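PDB 5T1Q: N-acetylmuramoyl-L-alanine amidase domain-containing protein SAOUHSC_02979 from Staphylococcus aureus, which probably acts as a secreted cell-wall amidase, of which this piece holds a glucosaminidase-like domain and a CHAP domain. Local coordinates for residues A82-M85 and I86-I90; N163-I166 and Y167-T170; S42-N46 and D47-Q51; K141-S144 and T145-L149. One frame throughout, in Å; residues are numbered along the deposited sequence.

Contact 1 of 4, residues A82-M85 and I86-I90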
loop_
_atom_site.group_PDB
_atom_site.type_symbol
_atom_site.label_atom_id
_atom_site.label_comp_id
_atom_site.label_asym_id
_atom_site.label_seq_id
_atom_site.Cartn_x
_atom_site.Cartn_y
_atom_site.Cartn_z
ATOM N N ALA A 82 10.934 -18.474 0.182
ATOM C CA ALA A 82 11.280 -17.396 -0.739
ATOM C C ALA A 82 10.018 -16.598 -1.105
ATOM O O ALA A 82 10.064 -15.384 -1.315
ATOM C CB ALA A 82 11.927 -17.971 -1.992
ATOM N N SER A 83 8.892 -17.303 -1.180
ATOM C CA SER A 83 7.607 -16.686 -1.492
ATOM C C SER A 83 7.206 -15.645 -0.462
ATOM O O SER A 83 6.730 -14.566 -0.818
ATOM C CB SER A 83 6.535 -17.769 -1.594
ATOM O OG SER A 83 6.606 -18.614 -0.468
ATOM N N VAL A 84 7.383 -15.969 0.816
ATOM C CA VAL A 84 7.060 -15.035 1.881
ATOM C C VAL A 84 8.023 -13.852 1.785
ATOM O O VAL A 84 7.603 -12.704 1.851
ATOM C CB VAL A 84 7.101 -15.711 3.275
ATOM C CG1 VAL A 84 6.909 -14.694 4.397
ATOM C CG2 VAL A 84 6.034 -16.795 3.370
HETATM N N MSE A 85 9.300 -14.141 1.567
HETATM C CA MSE A 85 10.326 -13.099 1.471
HETATM C C MSE A 85 10.080 -12.150 0.305
HETATM O O MSE A 85 10.203 -10.929 0.454
HETATM C CB MSE A 85 11.687 -13.790 1.364
HETATM C CG MSE A 85 12.861 -12.824 1.221
HETATM SE SE MSE A 85 14.535 -13.872 1.311
HETATM C CE MSE A 85 15.822 -12.387 1.230
ATOM N N ILE A 86 9.736 -12.697 -0.857
ATOM C CA ILE A 86 9.493 -11.880 -2.038
ATOM C C ILE A 86 8.213 -11.044 -1.856
ATOM O O ILE A 86 8.162 -9.884 -2.264
ATOM C CB ILE A 86 9.403 -12.734 -3.320
ATOM C CG1 ILE A 86 10.752 -13.397 -3.603
ATOM C CG2 ILE A 86 9.011 -11.861 -4.506
ATOM C CD1 ILE A 86 10.715 -14.440 -4.697
ATOM N N ALA A 87 7.197 -11.652 -1.249
ATOM C CA ALA A 87 5.941 -10.979 -1.002
ATOM C C ALA A 87 6.131 -9.822 -0.037
ATOM O O ALA A 87 5.559 -8.747 -0.248
ATOM C CB ALA A 87 4.917 -11.958 -0.463
ATOM N N GLN A 88 6.917 -10.042 1.024
ATOM C CA GLN A 88 7.201 -8.979 1.980
ATOM C C GLN A 88 7.979 -7.851 1.306
ATOM O O GLN A 88 7.703 -6.677 1.568
ATOM C CB GLN A 88 7.940 -9.496 3.225
ATOM C CG GLN A 88 7.033 -10.196 4.218
ATOM C CD GLN A 88 7.686 -10.414 5.578
ATOM O OE1 GLN A 88 8.352 -11.422 5.810
ATOM N NE2 GLN A 88 7.415 -9.510 6.506
ATOM N N ALA A 89 8.925 -8.201 0.429
ATOM C CA ALA A 89 9.671 -7.195 -0.321
ATOM C C ALA A 89 8.707 -6.368 -1.170
ATOM O O ALA A 89 8.761 -5.133 -1.151
ATOM C CB ALA A 89 10.747 -7.829 -1.199
ATOM N N ILE A 90 7.829 -7.050 -1.907
ATOM C CA ILE A 90 6.818 -6.376 -2.739
ATOM C C ILE A 90 5.930 -5.431 -1.912
ATOM O O ILE A 90 5.728 -4.277 -2.282
ATOM C CB ILE A 90 5.916 -7.406 -3.472
ATOM C CG1 ILE A 90 6.699 -8.105 -4.586
ATOM C CG2 ILE A 90 4.680 -6.732 -4.073
ATOM C CD1 ILE A 90 6.004 -9.332 -5.147
#
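I86 settles tightly against A82, one turn earlier in the same α-helix. Its N-H donates to A82 O at 2.7 Å, with an N-H...O angle of 159°. The side chain crowds the same oxygen: CG1, turned back beside the backbone N (chi1 -65°), comes to 3.1 Å from A82 O. This branch shields the carbonyl with hydrocarbon, and a buried site against helix 58-78 suits an apolar side chain whose CG1 can lie along its own helix. The same i to i+4 pattern continues with A87 N to S83 O (3.0 Å), Q88 N to V84 O (2.9 Å) and A89 N to M85 O (3.0 Å). The small methyl of A87 fits over S83 O at 3.2 Å, and its shortness lets I202 and I203 of helix 195-205 come close.

V84 and Q88 meet more loosely. These side chains run side by side, yet they touch lightly, V84 CG1 standing 3.8 Å from Q88 OE1. The amide takes its polar partners from elsewhere, OE1 bonding to Y152 OH and NE2 to Y195 OH, so a glutamine can lie buried here. No touching residue faces solvent, and even S83 OG is satisfied, by D212.

Several helices of the glucosaminidase-like domain wrap this one. M85 (a selenomethionine), I86 and A89 pack on helix 58-78, A87 lies on helix 195-205, and V84 and Q88 rest on L185 of helix 178-185.

Contact 2 of 4, residues N163-I166 and Y167-T170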
loop_
_atom_site.group_PDB
_atom_site.type_symbol
_atom_site.label_atom_id
_atom_site.label_comp_id
_atom_site.label_asym_id
_atom_site.label_seq_id
_atom_site.Cartn_x
_atom_site.Cartn_y
_atom_site.Cartn_z
ATOM N N ASN A 163 13.526 -12.253 22.722
ATOM C CA ASN A 163 12.662 -13.144 21.943
ATOM C C ASN A 163 13.379 -13.553 20.640
ATOM O O ASN A 163 13.000 -13.128 19.535
ATOM C CB ASN A 163 11.300 -12.484 21.643
ATOM C CG ASN A 163 10.260 -13.477 21.131
ATOM O OD1 ASN A 163 10.493 -14.684 21.088
ATOM N ND2 ASN A 163 9.097 -12.967 20.760
ATOM N N ARG A 164 14.413 -14.379 20.789
ATOM C CA ARG A 164 15.225 -14.862 19.658
ATOM C C ARG A 164 14.464 -15.706 18.637
ATOM O O ARG A 164 14.878 -15.809 17.477
ATOM C CB ARG A 164 16.448 -15.654 20.173
ATOM C CG ARG A 164 17.486 -14.800 20.906
ATOM C CD ARG A 164 18.118 -13.838 19.917
ATOM N NE ARG A 164 18.791 -12.687 20.513
ATOM C CZ ARG A 164 19.118 -11.580 19.836
ATOM N NH1 ARG A 164 18.824 -11.447 18.534
ATOM N NH2 ARG A 164 19.722 -10.585 20.466
ATOM N N THR A 165 13.353 -16.293 19.066
ATOM C CA THR A 165 12.548 -17.125 18.193
ATOM C C THR A 165 11.242 -16.434 17.773
ATOM O O THR A 165 10.278 -17.104 17.388
ATOM C CB THR A 165 12.234 -18.464 18.885
ATOM O OG1 THR A 165 11.498 -18.215 20.085
ATOM C CG2 THR A 165 13.523 -19.202 19.215
ATOM N N ILE A 166 11.221 -15.102 17.807
ATOM C CA ILE A 166 10.019 -14.354 17.449
ATOM C C ILE A 166 9.515 -14.695 16.031
ATOM O O ILE A 166 8.321 -14.710 15.807
ATOM C CB ILE A 166 10.213 -12.823 17.619
ATOM C CG1 ILE A 166 8.859 -12.095 17.513
ATOM C CG2 ILE A 166 11.236 -12.283 16.628
ATOM C CD1 ILE A 166 8.931 -10.587 17.684
ATOM N N TYR A 167 10.426 -14.997 15.107
ATOM C CA TYR A 167 10.046 -15.363 13.733
ATOM C C TYR A 167 10.286 -16.844 13.420
ATOM O O TYR A 167 10.190 -17.252 12.261
ATOM C CB TYR A 167 10.777 -14.478 12.712
ATOM C CG TYR A 167 10.492 -13.005 12.884
ATOM C CD1 TYR A 167 9.201 -12.507 12.727
ATOM C CD2 TYR A 167 11.512 -12.099 13.176
ATOM C CE1 TYR A 167 8.924 -11.156 12.882
ATOM C CE2 TYR A 167 11.247 -10.743 13.328
ATOM C CZ TYR A 167 9.948 -10.274 13.186
ATOM O OH TYR A 167 9.669 -8.928 13.337
ATOM N N LYS A 168 10.581 -17.645 14.447
ATOM C CA LYS A 168 10.807 -19.084 14.258
ATOM C C LYS A 168 9.608 -19.790 13.590
ATOM O O LYS A 168 9.815 -20.644 12.740
ATOM C CB LYS A 168 11.208 -19.778 15.575
ATOM C CG LYS A 168 11.517 -21.265 15.420
ATOM C CD LYS A 168 12.048 -21.903 16.699
ATOM C CE LYS A 168 12.279 -23.390 16.486
ATOM N NZ LYS A 168 12.905 -24.073 17.643
ATOM N N PRO A 169 8.357 -19.433 13.965
ATOM C CA PRO A 169 7.187 -20.035 13.299
ATOM C C PRO A 169 7.047 -19.767 11.777
ATOM O O PRO A 169 6.185 -20.377 11.147
ATOM C CB PRO A 169 6.003 -19.417 14.049
ATOM C CG PRO A 169 6.545 -19.106 15.406
ATOM C CD PRO A 169 7.958 -18.672 15.168
ATOM N N THR A 170 7.838 -18.858 11.201
ATOM C CA THR A 170 7.790 -18.624 9.748
ATOM C C THR A 170 8.796 -19.517 9.029
ATOM O O THR A 170 8.771 -19.610 7.797
ATOM C CB THR A 170 8.088 -17.169 9.344
ATOM O OG1 THR A 170 9.464 -16.862 9.586
ATOM C CG2 THR A 170 7.176 -16.186 10.082
HETATM O O HOH W 1 13.514 -15.292 14.967
#
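T165 and K168 are the ends of a type I beta turn that overlaps an earlier one, N163 to I166, before the chain enters a short 3-10 segment at 168-170. K168 N donates to T165 O at 3.0 Å, approaching from above the carbonyl plane, 71° out of it, instead of along a lone pair. A water continues the backbone bonding, giving to R164 O and accepting from Y167 N.

Between the side chains, the main meeting is of I166 with its neighbour Y167. The methyl CG2 of I166, placed between the backbone N and carbonyl carbon (chi1 -168° for CG1), lies over one ring face as a CH-pi contact, 3.8 Å from the ring centroid. It sits toward the rim, nearest CD2 at 3.5 Å. T165 and K168 run alongside each other, CB to CB 3.7 Å, the aliphatic length of the lysine passing the threonine methyl. P169, which has no N-H to offer, fits the start of the 3-10 segment, and its CD comes to 3.6 Å from T165 O. Y167 O is gripped twice, by T170 N and by T170 OG1, the latter at 2.8 Å in the carbonyl plane.

This surface loop joins helix 145-158 to helix 178-185. Y167 reaches inward to L155 and I156 of the first, its OH bonding to T188 O, while P169 and T170 pack on the second.

Contact 3 of 4, residues S42-N46 and D47-Q51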
loop_
_atom_site.group_PDB
_atom_site.type_symbol
_atom_site.label_atom_id
_atom_site.label_comp_id
_atom_site.label_asym_id
_atom_site.label_seq_id
_atom_site.Cartn_x
_atom_site.Cartn_y
_atom_site.Cartn_z
ATOM N N SER A 42 -15.058 -11.314 -5.835
ATOM C CA SER A 42 -15.714 -12.633 -5.693
ATOM C C SER A 42 -16.486 -12.749 -4.385
ATOM O O SER A 42 -15.991 -12.358 -3.326
ATOM C CB SER A 42 -14.700 -13.773 -5.764
ATOM O OG SER A 42 -14.161 -13.872 -7.064
ATOM N N ILE A 43 -17.690 -13.309 -4.476
ATOM C CA ILE A 43 -18.538 -13.493 -3.306
ATOM C C ILE A 43 -17.903 -14.581 -2.429
ATOM O O ILE A 43 -17.787 -15.733 -2.846
ATOM C CB ILE A 43 -19.990 -13.884 -3.689
ATOM C CG1 ILE A 43 -20.584 -12.906 -4.722
ATOM C CG2 ILE A 43 -20.871 -13.977 -2.442
ATOM C CD1 ILE A 43 -20.540 -11.447 -4.318
ATOM N N SER A 44 -17.481 -14.196 -1.225
ATOM C CA SER A 44 -16.835 -15.123 -0.295
ATOM C C SER A 44 -17.842 -16.145 0.252
ATOM O O SER A 44 -19.050 -15.919 0.225
ATOM C CB SER A 44 -16.184 -14.350 0.870
ATOM O OG SER A 44 -17.153 -13.691 1.676
ATOM N N ASN A 45 -17.326 -17.268 0.737
ATOM C CA ASN A 45 -18.169 -18.315 1.307
ATOM C C ASN A 45 -18.830 -17.855 2.609
ATOM O O ASN A 45 -19.977 -18.216 2.882
ATOM C CB ASN A 45 -17.365 -19.599 1.513
ATOM C CG ASN A 45 -16.953 -20.248 0.193
ATOM O OD1 ASN A 45 -17.566 -20.005 -0.864
ATOM N ND2 ASN A 45 -15.927 -21.099 0.246
ATOM N N ASN A 46 -18.113 -17.046 3.386
ATOM C CA ASN A 46 -18.629 -16.514 4.653
ATOM C C ASN A 46 -18.085 -15.106 4.908
ATOM O O ASN A 46 -17.235 -14.611 4.163
ATOM C CB ASN A 46 -18.297 -17.475 5.806
ATOM C CG ASN A 46 -16.813 -17.753 5.917
ATOM O OD1 ASN A 46 -16.010 -16.834 6.098
ATOM N ND2 ASN A 46 -16.435 -19.021 5.812
ATOM N N ASP A 47 -18.589 -14.469 5.959
ATOM C CA ASP A 47 -18.197 -13.096 6.308
ATOM C C ASP A 47 -16.704 -12.898 6.670
ATOM O O ASP A 47 -16.213 -11.778 6.592
ATOM C CB ASP A 47 -19.095 -12.546 7.440
ATOM C CG ASP A 47 -20.553 -12.327 7.003
ATOM O OD1 ASP A 47 -20.833 -12.184 5.785
ATOM O OD2 ASP A 47 -21.430 -12.275 7.898
ATOM N N ASP A 48 -15.995 -13.978 7.025
ATOM C CA ASP A 48 -14.561 -13.913 7.403
ATOM C C ASP A 48 -13.572 -14.417 6.325
ATOM O O ASP A 48 -12.366 -14.166 6.434
ATOM C CB ASP A 48 -14.318 -14.755 8.670
ATOM C CG ASP A 48 -15.308 -14.446 9.800
ATOM O OD1 ASP A 48 -15.881 -13.331 9.841
ATOM O OD2 ASP A 48 -15.508 -15.336 10.656
ATOM N N SER A 49 -14.064 -15.122 5.300
ATOM C CA SER A 49 -13.184 -15.718 4.268
ATOM C C SER A 49 -12.832 -14.823 3.068
ATOM O O SER A 49 -12.295 -15.316 2.081
ATOM C CB SER A 49 -13.794 -17.036 3.759
ATOM O OG SER A 49 -15.024 -16.822 3.087
ATOM N N GLY A 50 -13.120 -13.524 3.155
ATOM C CA GLY A 50 -12.819 -12.594 2.061
ATOM C C GLY A 50 -11.325 -12.380 1.822
ATOM O O GLY A 50 -10.522 -12.443 2.755
ATOM N N GLN A 51 -10.967 -12.127 0.564
ATOM C CA GLN A 51 -9.582 -11.911 0.164
ATOM C C GLN A 51 -9.375 -10.499 -0.391
ATOM O O GLN A 51 -10.333 -9.741 -0.605
ATOM C CB GLN A 51 -9.190 -12.918 -0.924
ATOM C CG GLN A 51 -9.464 -14.390 -0.616
ATOM C CD GLN A 51 -8.519 -14.998 0.407
ATOM O OE1 GLN A 51 -7.837 -14.296 1.162
ATOM N NE2 GLN A 51 -8.475 -16.332 0.432
HETATM O O HOH W 2 -14.410 -17.714 0.575
#
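N46 and S49 trade bonds across a tight bend. The backbone N of N46 donates to S49 OG at 3.1 Å with an angle of 157°. In return S49 N lies close to both oxygens of the asparagine. It reaches OD1 at 2.7 Å, but at a poor 122°, and O of N46 at 3.4 Å, each bond weak. A third weak bond runs from D48 N to N46 OD1 at 3.0 Å, so OD1 is shared by two successive N-H groups.

The link from OD1 of N46 to the N-H two residues on is that of an Asx turn, though a weakly bonded one, and asparagine suits it because a short amide can curl back over the following backbone. CG lies between the backbone N and the carbonyl carbon (chi1 56°), which brings OD1 over these N-H groups. The bend belongs to the loop between the antiparallel strands 37-39 and 52-54, at one edge of the large mixed sheet.

N46 O takes two donors, S49 N weakly and S44 OG, which donates at 2.7 Å from above the carbonyl plane. Water 2 accepts from N45 N at 3.0 Å and also meets S49 OG at 2.7 Å. Small serines suit these spots because the hydroxyl sits close to the main chain. S44 CB comes within 3.9 Å of G50 N. At the loop's base, Q51 pairs its backbone with D40.

Contact 4 of 4, residues K141-S144 and T145-L149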
loop_
_atom_site.group_PDB
_atom_site.type_symbol
_atom_site.label_atom_id
_atom_site.label_comp_id
_atom_site.label_asym_id
_atom_site.label_seq_id
_atom_site.Cartn_x
_atom_site.Cartn_y
_atom_site.Cartn_z
ATOM N N LYS A 141 19.600 1.725 6.669
ATOM C CA LYS A 141 20.119 2.233 5.409
ATOM C C LYS A 141 21.257 1.304 5.000
ATOM O O LYS A 141 22.238 1.162 5.734
ATOM C CB LYS A 141 20.623 3.660 5.625
ATOM C CG LYS A 141 21.207 4.373 4.417
ATOM C CD LYS A 141 21.700 5.748 4.846
ATOM C CE LYS A 141 22.381 6.501 3.723
ATOM N NZ LYS A 141 21.426 6.876 2.657
ATOM N N TYR A 142 21.111 0.654 3.849
ATOM C CA TYR A 142 22.101 -0.303 3.368
ATOM C C TYR A 142 22.902 0.252 2.201
ATOM O O TYR A 142 22.423 1.137 1.504
ATOM C CB TYR A 142 21.402 -1.569 2.901
ATOM C CG TYR A 142 20.492 -2.208 3.921
ATOM C CD1 TYR A 142 19.144 -1.879 3.981
ATOM C CD2 TYR A 142 20.971 -3.169 4.806
ATOM C CE1 TYR A 142 18.301 -2.478 4.901
ATOM C CE2 TYR A 142 20.134 -3.770 5.728
ATOM C CZ TYR A 142 18.798 -3.425 5.770
ATOM O OH TYR A 142 17.961 -4.025 6.681
ATOM N N PRO A 143 24.129 -0.271 1.977
ATOM C CA PRO A 143 24.919 0.180 0.816
ATOM C C PRO A 143 24.281 -0.227 -0.518
ATOM O O PRO A 143 24.473 0.448 -1.527
ATOM C CB PRO A 143 26.269 -0.539 0.991
ATOM C CG PRO A 143 26.303 -1.017 2.400
ATOM C CD PRO A 143 24.884 -1.208 2.830
ATOM N N SER A 144 23.554 -1.346 -0.507
ATOM C CA SER A 144 22.865 -1.854 -1.691
ATOM C C SER A 144 21.774 -2.849 -1.273
ATOM O O SER A 144 21.639 -3.179 -0.090
ATOM C CB SER A 144 23.856 -2.539 -2.633
ATOM O OG SER A 144 24.389 -3.709 -2.048
ATOM N N THR A 145 20.999 -3.328 -2.241
ATOM C CA THR A 145 19.946 -4.298 -1.953
ATOM C C THR A 145 20.509 -5.676 -1.581
ATOM O O THR A 145 19.779 -6.523 -1.078
ATOM C CB THR A 145 18.953 -4.433 -3.119
ATOM O OG1 THR A 145 19.644 -4.849 -4.293
ATOM C CG2 THR A 145 18.266 -3.107 -3.387
ATOM N N LYS A 146 21.795 -5.897 -1.839
ATOM C CA LYS A 146 22.450 -7.150 -1.450
ATOM C C LYS A 146 22.381 -7.318 0.077
ATOM O O LYS A 146 21.973 -8.368 0.570
ATOM C CB LYS A 146 23.913 -7.159 -1.911
ATOM C CG LYS A 146 24.681 -8.436 -1.572
ATOM C CD LYS A 146 26.126 -8.406 -2.063
ATOM C CE LYS A 146 26.986 -7.409 -1.296
ATOM N NZ LYS A 146 28.402 -7.420 -1.763
ATOM N N GLU A 147 22.771 -6.274 0.810
ATOM C CA GLU A 147 22.760 -6.316 2.271
ATOM C C GLU A 147 21.342 -6.306 2.855
ATOM O O GLU A 147 21.149 -6.728 3.988
ATOM C CB GLU A 147 23.587 -5.168 2.887
ATOM C CG GLU A 147 25.096 -5.192 2.600
ATOM C CD GLU A 147 25.493 -4.614 1.240
ATOM O OE1 GLU A 147 26.649 -4.843 0.803
ATOM O OE2 GLU A 147 24.663 -3.922 0.608
ATOM N N SER A 148 20.362 -5.811 2.094
ATOM C CA SER A 148 18.967 -5.789 2.556
ATOM C C SER A 148 18.384 -7.199 2.604
ATOM O O SER A 148 17.787 -7.594 3.602
ATOM C CB SER A 148 18.111 -4.894 1.654
ATOM O OG SER A 148 16.763 -4.842 2.098
ATOM N N LEU A 149 18.552 -7.941 1.514
ATOM C CA LEU A 149 18.084 -9.330 1.419
ATOM C C LEU A 149 18.729 -10.201 2.505
ATOM O O LEU A 149 18.061 -11.038 3.124
ATOM C CB LEU A 149 18.429 -9.905 0.043
ATOM C CG LEU A 149 17.767 -9.271 -1.191
ATOM C CD1 LEU A 149 18.524 -9.618 -2.471
ATOM C CD2 LEU A 149 16.308 -9.678 -1.296
HETATM O O HOH W 3 15.951 -4.872 4.654
#
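S144 and E147 hold each other at the start of this helix. S144 OG donates to E147 OE2 at 2.7 Å, meeting the carboxylate on its syn side, 25° out of its plane. The glutamate turns back at chi2 (82°) to bring OE2 there, which also leaves OE2 3.0 Å from S144 N. As N-cap residue, S144 uses the same OG to accept from K146 N, a weak bond of 3.4 Å. A serine suits the cap because its short hydroxyl reaches the first N-H groups of a helix, and a glutamate in the first turn would probably gain from the helix's positive end.

Packing contacts sit beside these. P143 crosses the E147 side chain at about a right angle, its CD 4.0 Å from E147 CG. Y142 lays one ring face against the helix, with S148 CA directly over the centre at 3.8 Å, only 5° off the normal: a CH-pi contact. E147 CB meets Y142 CD2 at 3.8 Å.

Water contributes last. Water 3 gives a weak bond to Y142 OH and meets S148 OG at 2.7 Å, while Y142 OH also bonds to D151 OD2 and S148 OG to L108 N.

Strand 131-140 hands the chain to helix 145-158, the Y142 ring packing on N107 and I111 and meeting F115, and L149 lying on helix 58-78.

Along the chain, contact 3 comes first, closing the loop between strands 37-39 and 52-54 of the large mixed sheet. Contact 1 lies within helix 82-93 and closes no loop, and contact 4 is next, at the step from strand 131-140 into helix 145-158. Contact 2 comes last, in the loop between helix 145-158 and helix 178-185. Each ends before the next begins, so none nests or crosses. Contacts 1, 2 and 4 share the glucosaminidase-like part. Of these, contacts 1 and 4 touch: the methyl CE of M85 reaches L149 O at 3.2 Å. Contact 3 stays apart, its centre about 39 Å from that of contact 4.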